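Local coordinates for dihydroxyacetone kinase (Citrobacter freundii, PDB 1UN8), which catalyses the phosphorylation of dihydroxyacetone by ATP, giving dihydroxyacetone phosphate and ADP, and works as a homodimer, at residues 109-114 against 220-225; 113-118 against 134-139. One frame throughout, in Å; residues are numbered along the deposited sequence.

Two contacts of unequal span show how the start of one helix can serve both a site and a framework. Following the chain, strand 104-109 ends at K109, N110 and Y111 lead into helix 112-127, and strand 132-137 comes next; residues 134-139, its end and the start of the following loop, close the short loop of interaction 2 against 113-118. Interaction 1 closes a far longer one, from 109-114 to the loop 220-225 between strands 213-215 and 226-228. The smaller loop nests inside the larger, and both share G113 and D114. Interaction 1 brings the catalytic loop to the helix start; interaction 2 holds the helix on its sheet. N110 bridges them, its side chain bonding to R115.

Interaction 1 (109-114 against 220-225); sequences KNYTGD and HGEPGA
Y111 and H220 meet as an edge-to-face aromatic pair, the imidazole edge directed at the face of the phenol. CE1 of H220 stands 3.8 Å above the plane of the Y111 ring and over its centre, with the two planes at 90°. Both side chains have CG anti to the carbonyl carbon (chi1 near -60°), and they advance on each other from opposite directions. The phenol is held at its far end as well, its OH hydrogen-bonded to the carbonyl O of G151.

E222 restrains the rotation of the histidine. ND1 of H220 bonds to OE1 of E222 at 2.8 Å, the oxygen lying nearly in the imidazole plane. The other carboxylate oxygen, OE2, takes the backbone N-H of H220 at 2.7 Å. Both donors meet the carboxylate on its syn side, but from well out of its plane. A bend at chi2 (94°) folds the glutamate back towards the residue two places earlier, so that one carboxylate grips both main chain and ring. OE1 also lies 3.7 Å from CE2 of Y111, reaching the phenol obliquely. Further neighbours of the imidazole are F83, which meets it edge-to-face, and the ring of H61. With ND1 donating to E222, NE2 is left as the nitrogen pointing away from the carboxylate.

H220 forms the tele-hemiaminal intermediate, the covalent link being through NE2. Two substrate-binding residues of the facing segment lie near that nitrogen without bonding to it, NZ of K109 at 6.0 Å and OD2 of D114 at 6.2 Å. Y111 and E222 are consistent with a second shell that positions the imidazole in the dihydroxyacetone site of the DhaK domain.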
ATOM      1  N   LYS A 109     -17.789  -1.845 -14.495  1.00 41.23           N
ATOM      2  CA  LYS A 109     -18.027  -2.475 -13.193  1.00 39.38           C
ATOM      3  C   LYS A 109     -19.510  -2.268 -12.880  1.00 38.75           C
ATOM      4  O   LYS A 109     -20.078  -1.233 -13.219  1.00 37.62           O
ATOM      5  CB  LYS A 109     -17.131  -1.846 -12.115  1.00 38.48           C
ATOM      6  CG  LYS A 109     -15.640  -2.108 -12.338  1.00 36.28           C
ATOM      7  CD  LYS A 109     -14.769  -1.700 -11.138  1.00 37.90           C
ATOM      8  CE  LYS A 109     -14.923  -0.228 -10.767  1.00 37.05           C
ATOM      9  NZ  LYS A 109     -14.691   0.696 -11.904  1.00 37.22           N
ATOM     10  N   ASN A 110     -20.139  -3.252 -12.251  1.00 39.26           N
ATOM     11  CA  ASN A 110     -21.571  -3.169 -11.965  1.00 39.68           C
ATOM     12  C   ASN A 110     -22.016  -2.097 -10.972  1.00 39.14           C
ATOM     13  O   ASN A 110     -22.111  -2.345  -9.777  1.00 40.79           O
ATOM     14  CB  ASN A 110     -22.085  -4.532 -11.495  1.00 40.81           C
ATOM     15  CG  ASN A 110     -23.548  -4.753 -11.836  1.00 41.94           C
ATOM     16  OD1 ASN A 110     -24.247  -3.825 -12.243  1.00 42.90           O
ATOM     17  ND2 ASN A 110     -24.019  -5.992 -11.670  1.00 41.19           N
ATOM     18  N   TYR A 111     -22.281  -0.902 -11.478  1.00 39.01           N
ATOM     19  CA  TYR A 111     -22.768   0.204 -10.661  1.00 39.67           C
ATOM     20  C   TYR A 111     -23.653   1.053 -11.569  1.00 41.54           C
ATOM     21  O   TYR A 111     -23.262   1.387 -12.691  1.00 41.49           O
ATOM     22  CB  TYR A 111     -21.599   0.943 -10.007  1.00 38.75           C
ATOM     23  CG  TYR A 111     -20.721   0.060  -9.148  1.00 37.30           C
ATOM     24  CD1 TYR A 111     -19.503  -0.409  -9.624  1.00 35.69           C
ATOM     25  CD2 TYR A 111     -21.105  -0.305  -7.868  1.00 34.21           C
ATOM     26  CE1 TYR A 111     -18.694  -1.216  -8.846  1.00 35.63           C
ATOM     27  CE2 TYR A 111     -20.303  -1.110  -7.081  1.00 32.57           C
ATOM     28  CZ  TYR A 111     -19.099  -1.564  -7.575  1.00 32.75           C
ATOM     29  OH  TYR A 111     -18.299  -2.366  -6.796  1.00 31.45           O
ATOM     30  N   THR A 112     -24.847   1.389 -11.088  1.00 42.35           N
ATOM     31  CA  THR A 112     -25.798   2.185 -11.859  1.00 43.19           C
ATOM     32  C   THR A 112     -25.180   3.367 -12.600  1.00 41.71           C
ATOM     33  O   THR A 112     -25.341   3.503 -13.807  1.00 41.22           O
ATOM     34  CB  THR A 112     -26.913   2.720 -10.962  1.00 44.03           C
ATOM     35  OG1 THR A 112     -27.521   1.624 -10.279  1.00 47.36           O
ATOM     36  CG2 THR A 112     -27.976   3.436 -11.795  1.00 44.28           C
ATOM     37  N   GLY A 113     -24.490   4.228 -11.866  1.00 41.43           N
ATOM     38  CA  GLY A 113     -23.875   5.392 -12.480  1.00 40.86           C
ATOM     39  C   GLY A 113     -23.060   5.067 -13.722  1.00 40.26           C
ATOM     40  O   GLY A 113     -23.194   5.724 -14.748  1.00 39.58           O
ATOM     41  N   ASP A 114     -22.213   4.051 -13.637  1.00 40.08           N
ATOM     42  CA  ASP A 114     -21.395   3.672 -14.775  1.00 42.00           C
ATOM     43  C   ASP A 114     -22.204   3.020 -15.884  1.00 43.35           C
ATOM     44  O   ASP A 114     -21.991   3.304 -17.061  1.00 44.81           O
ATOM     45  CB  ASP A 114     -20.277   2.728 -14.344  1.00 42.13           C
ATOM     46  CG  ASP A 114     -19.263   3.404 -13.467  1.00 42.68           C
ATOM     47  OD1 ASP A 114     -19.278   4.655 -13.435  1.00 43.60           O
ATOM     48  OD2 ASP A 114     -18.458   2.696 -12.817  1.00 42.21           O
ATOM     49  N   HIS A 220     -16.509   1.305  -2.523  1.00 37.99           N
ATOM     50  CA  HIS A 220     -16.883   2.705  -2.387  1.00 39.45           C
ATOM     51  C   HIS A 220     -17.296   2.878  -0.932  1.00 39.03           C
ATOM     52  O   HIS A 220     -17.827   3.905  -0.540  1.00 39.42           O
ATOM     53  CB  HIS A 220     -18.036   3.075  -3.331  1.00 39.62           C
ATOM     54  CG  HIS A 220     -17.696   2.921  -4.782  1.00 41.37           C
ATOM     55  ND1 HIS A 220     -18.178   1.886  -5.556  1.00 39.81           N
ATOM     56  CD2 HIS A 220     -16.866   3.633  -5.583  1.00 39.83           C
ATOM     57  CE1 HIS A 220     -17.657   1.967  -6.766  1.00 40.14           C
ATOM     58  NE2 HIS A 220     -16.857   3.017  -6.809  1.00 38.56           N
ATOM     59  N   GLY A 221     -17.034   1.846  -0.136  1.00 40.05           N
ATOM     60  CA  GLY A 221     -17.382   1.881   1.270  1.00 38.85           C
ATOM     61  C   GLY A 221     -18.783   1.383   1.548  1.00 39.45           C
ATOM     62  O   GLY A 221     -19.242   1.444   2.675  1.00 40.09           O
ATOM     63  N   GLU A 222     -19.464   0.880   0.527  1.00 39.49           N
ATOM     64  CA  GLU A 222     -20.822   0.375   0.696  1.00 40.81           C
ATOM     65  C   GLU A 222     -20.909  -0.709   1.781  1.00 40.59           C
ATOM     66  O   GLU A 222     -19.953  -1.436   2.025  1.00 40.54           O
ATOM     67  CB  GLU A 222     -21.345  -0.224  -0.623  1.00 43.22           C
ATOM     68  CG  GLU A 222     -21.336   0.692  -1.847  1.00 42.48           C
ATOM     69  CD  GLU A 222     -20.073   0.545  -2.683  1.00 44.29           C
ATOM     70  OE1 GLU A 222     -20.157   0.758  -3.918  1.00 42.82           O
ATOM     71  OE2 GLU A 222     -19.000   0.230  -2.107  1.00 43.68           O
ATOM     72  N   PRO A 223     -22.073  -0.835   2.431  1.00 40.68           N
ATOM     73  CA  PRO A 223     -22.293  -1.834   3.481  1.00 40.94           C
ATOM     74  C   PRO A 223     -21.967  -3.214   2.942  1.00 40.49           C
ATOM     75  O   PRO A 223     -22.291  -3.522   1.794  1.00 41.73           O
ATOM     76  CB  PRO A 223     -23.784  -1.695   3.787  1.00 38.72           C
ATOM     77  CG  PRO A 223     -24.037  -0.260   3.516  1.00 40.10           C
ATOM     78  CD  PRO A 223     -23.278  -0.009   2.242  1.00 40.17           C
ATOM     79  N   GLY A 224     -21.341  -4.040   3.771  1.00 39.06           N
ATOM     80  CA  GLY A 224     -20.997  -5.380   3.350  1.00 39.92           C
ATOM     81  C   GLY A 224     -22.116  -6.385   3.578  1.00 41.59           C
ATOM     82  O   GLY A 224     -23.269  -6.012   3.827  1.00 41.92           O
ATOM     83  N   ALA A 225     -21.775  -7.667   3.506  1.00 41.70           N
ATOM     84  CA  ALA A 225     -22.762  -8.725   3.687  1.00 43.35           C
ATOM     85  C   ALA A 225     -22.894  -9.211   5.134  1.00 44.03           C
ATOM     86  O   ALA A 225     -23.929  -9.763   5.502  1.00 44.66           O
ATOM     87  CB  ALA A 225     -22.432  -9.911   2.774  1.00 41.03           C
TER

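Interaction 2 (113-118 against 134-139); sequences GDRLNF and MLIVGD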
ATOM      1  N   GLY A 113     -24.490   4.228 -11.866  1.00 41.43           N
ATOM      2  CA  GLY A 113     -23.875   5.392 -12.480  1.00 40.86           C
ATOM      3  C   GLY A 113     -23.060   5.067 -13.722  1.00 40.26           C
ATOM      4  O   GLY A 113     -23.194   5.724 -14.748  1.00 39.58           O
ATOM      5  N   ASP A 114     -22.213   4.051 -13.637  1.00 40.08           N
ATOM      6  CA  ASP A 114     -21.395   3.672 -14.775  1.00 42.00           C
ATOM      7  C   ASP A 114     -22.204   3.020 -15.884  1.00 43.35           C
ATOM      8  O   ASP A 114     -21.991   3.304 -17.061  1.00 44.81           O
ATOM      9  CB  ASP A 114     -20.277   2.728 -14.344  1.00 42.13           C
ATOM     10  CG  ASP A 114     -19.263   3.404 -13.467  1.00 42.68           C
ATOM     11  OD1 ASP A 114     -19.278   4.655 -13.435  1.00 43.60           O
ATOM     12  OD2 ASP A 114     -18.458   2.696 -12.817  1.00 42.21           O
ATOM     13  N   ARG A 115     -23.128   2.146 -15.506  1.00 43.39           N
ATOM     14  CA  ARG A 115     -23.960   1.458 -16.478  1.00 43.73           C
ATOM     15  C   ARG A 115     -24.783   2.457 -17.275  1.00 44.49           C
ATOM     16  O   ARG A 115     -24.858   2.377 -18.498  1.00 44.58           O
ATOM     17  CB  ARG A 115     -24.880   0.466 -15.764  1.00 44.29           C
ATOM     18  CG  ARG A 115     -24.124  -0.666 -15.079  1.00 43.99           C
ATOM     19  CD  ARG A 115     -25.038  -1.599 -14.311  1.00 42.90           C
ATOM     20  NE  ARG A 115     -26.201  -2.027 -15.083  1.00 42.34           N
ATOM     21  CZ  ARG A 115     -26.780  -3.217 -14.952  1.00 43.57           C
ATOM     22  NH1 ARG A 115     -26.303  -4.105 -14.086  1.00 43.59           N
ATOM     23  NH2 ARG A 115     -27.838  -3.524 -15.681  1.00 42.80           N
ATOM     24  N   LEU A 116     -25.392   3.407 -16.585  1.00 44.37           N
ATOM     25  CA  LEU A 116     -26.203   4.401 -17.260  1.00 43.61           C
ATOM     26  C   LEU A 116     -25.376   5.381 -18.093  1.00 43.30           C
ATOM     27  O   LEU A 116     -25.768   5.740 -19.198  1.00 43.80           O
ATOM     28  CB  LEU A 116     -27.045   5.178 -16.248  1.00 41.15           C
ATOM     29  CG  LEU A 116     -28.071   4.363 -15.464  1.00 41.93           C
ATOM     30  CD1 LEU A 116     -28.910   5.296 -14.615  1.00 41.34           C
ATOM     31  CD2 LEU A 116     -28.960   3.580 -16.420  1.00 39.78           C
ATOM     32  N   ASN A 117     -24.233   5.817 -17.577  1.00 43.13           N
ATOM     33  CA  ASN A 117     -23.436   6.777 -18.326  1.00 42.53           C
ATOM     34  C   ASN A 117     -22.652   6.191 -19.478  1.00 42.59           C
ATOM     35  O   ASN A 117     -22.588   6.800 -20.539  1.00 42.91           O
ATOM     36  CB  ASN A 117     -22.517   7.561 -17.402  1.00 41.18           C
ATOM     37  CG  ASN A 117     -23.227   8.726 -16.756  1.00 42.04           C
ATOM     38  OD1 ASN A 117     -24.459   8.831 -16.805  1.00 43.44           O
ATOM     39  ND2 ASN A 117     -22.455   9.616 -16.139  1.00 38.58           N
ATOM     40  N   PHE A 118     -22.047   5.026 -19.286  1.00 42.77           N
ATOM     41  CA  PHE A 118     -21.322   4.412 -20.384  1.00 43.62           C
ATOM     42  C   PHE A 118     -22.380   3.949 -21.383  1.00 44.67           C
ATOM     43  O   PHE A 118     -22.148   3.949 -22.586  1.00 45.97           O
ATOM     44  CB  PHE A 118     -20.504   3.205 -19.916  1.00 43.33           C
ATOM     45  CG  PHE A 118     -19.203   3.556 -19.259  1.00 43.85           C
ATOM     46  CD1 PHE A 118     -19.169   4.066 -17.969  1.00 44.95           C
ATOM     47  CD2 PHE A 118     -18.003   3.359 -19.931  1.00 45.11           C
ATOM     48  CE1 PHE A 118     -17.957   4.375 -17.357  1.00 44.15           C
ATOM     49  CE2 PHE A 118     -16.786   3.664 -19.330  1.00 44.58           C
ATOM     50  CZ  PHE A 118     -16.761   4.172 -18.043  1.00 45.17           C
ATOM     51  N   MET A 134     -20.809  -3.626 -24.748  1.00 51.43           N
ATOM     52  CA  MET A 134     -20.586  -3.354 -23.337  1.00 49.94           C
ATOM     53  C   MET A 134     -20.677  -4.609 -22.481  1.00 48.87           C
ATOM     54  O   MET A 134     -21.624  -5.386 -22.602  1.00 49.95           O
ATOM     55  CB  MET A 134     -21.598  -2.333 -22.832  1.00 49.13           C
ATOM     56  CG  MET A 134     -21.381  -1.949 -21.393  1.00 49.55           C
ATOM     57  SD  MET A 134     -22.327  -0.481 -20.915  1.00 50.36           S
ATOM     58  CE  MET A 134     -23.253  -1.210 -19.584  1.00 50.91           C
ATOM     59  N   LEU A 135     -19.686  -4.812 -21.620  1.00 46.50           N
ATOM     60  CA  LEU A 135     -19.678  -5.965 -20.727  1.00 44.05           C
ATOM     61  C   LEU A 135     -19.686  -5.481 -19.283  1.00 44.40           C
ATOM     62  O   LEU A 135     -18.706  -4.904 -18.805  1.00 42.09           O
ATOM     63  CB  LEU A 135     -18.439  -6.832 -20.956  1.00 42.11           C
ATOM     64  CG  LEU A 135     -18.268  -7.951 -19.920  1.00 42.33           C
ATOM     65  CD1 LEU A 135     -19.451  -8.896 -20.032  1.00 42.32           C
ATOM     66  CD2 LEU A 135     -16.959  -8.706 -20.121  1.00 40.86           C
ATOM     67  N   ILE A 136     -20.803  -5.705 -18.593  1.00 44.86           N
ATOM     68  CA  ILE A 136     -20.924  -5.310 -17.190  1.00 44.62           C
ATOM     69  C   ILE A 136     -20.315  -6.431 -16.332  1.00 43.97           C
ATOM     70  O   ILE A 136     -20.732  -7.595 -16.426  1.00 45.11           O
ATOM     71  CB  ILE A 136     -22.403  -5.115 -16.749  1.00 45.28           C
ATOM     72  CG1 ILE A 136     -23.123  -4.096 -17.634  1.00 45.55           C
ATOM     73  CG2 ILE A 136     -22.438  -4.611 -15.317  1.00 46.00           C
ATOM     74  CD1 ILE A 136     -23.443  -4.617 -18.993  1.00 52.24           C
ATOM     75  N   VAL A 137     -19.328  -6.088 -15.507  1.00 41.86           N
ATOM     76  CA  VAL A 137     -18.682  -7.073 -14.645  1.00 41.07           C
ATOM     77  C   VAL A 137     -19.212  -7.033 -13.203  1.00 41.23           C
ATOM     78  O   VAL A 137     -19.191  -5.985 -12.552  1.00 41.14           O
ATOM     79  CB  VAL A 137     -17.161  -6.863 -14.622  1.00 40.88           C
ATOM     80  CG1 VAL A 137     -16.486  -8.009 -13.876  1.00 40.16           C
ATOM     81  CG2 VAL A 137     -16.634  -6.783 -16.048  1.00 40.64           C
ATOM     82  N   GLY A 138     -19.697  -8.179 -12.723  1.00 39.34           N
ATOM     83  CA  GLY A 138     -20.226  -8.268 -11.374  1.00 38.69           C
ATOM     84  C   GLY A 138     -19.651  -9.506 -10.721  1.00 38.46           C
ATOM     85  O   GLY A 138     -20.328 -10.514 -10.570  1.00 37.46           O
ATOM     86  N   ASP A 139     -18.387  -9.421 -10.325  1.00 38.14           N
ATOM     87  CA  ASP A 139     -17.696 -10.553  -9.727  1.00 39.37           C
ATOM     88  C   ASP A 139     -17.848 -10.785  -8.221  1.00 38.55           C
ATOM     89  O   ASP A 139     -17.504 -11.856  -7.728  1.00 38.71           O
ATOM     90  CB  ASP A 139     -16.204 -10.479 -10.095  1.00 39.29           C
ATOM     91  CG  ASP A 139     -15.530  -9.214  -9.578  1.00 41.66           C
ATOM     92  OD1 ASP A 139     -16.026  -8.101  -9.848  1.00 41.06           O
ATOM     93  OD2 ASP A 139     -14.489  -9.335  -8.899  1.00 42.53           O
TER
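This is a buried, largely apolar packing of a helix on a strand, at the edge of a six-stranded mixed sheet in which 132-137 is one of the two outermost strands within the chain. Segments 113-118 and 134-137 run antiparallel, their axes 176° apart in direction and 10.4 Å from each other at closest approach, and side chains bridge the gap.

M134 reaches the helix with its thioether. CG is anti to the backbone N (chi1 -177°), and an extended chi2 carries the sulfur on until the chain bends at chi3; SD then lies 4.2 Å from CB of F118, while the methyl CE rests 4.1 Å from the carbonyl O of R115. The phenyl ring of F118 leads away from the strand, to V108 and P86.

These residues belong to a beta-alpha-beta crossover: strand 104-109, helix 112-127 and strand 132-137 follow one another in the chain, the two strands lie side by side and parallel, and the helix packs over them, running back against their direction. V108 on the first strand accordingly touches both F118 and M134.

Further along the strand, I136 meets R115 about at a right angle. Its CG2 methyl sits 4.1 Å from both CD and NH1 of the arginine, whose chain bends at chi3 (48°) to bring the guanidinium beside it at an oblique angle. Bonds at several points hold that group: NH1 to OD1 of N110, NE to the carbonyl O of Y467 of the second subunit, and a weak bond from NH2 to the carbonyl O of F466 of that subunit. F466 and Y467 of the second subunit also pack on I136 and M134 respectively.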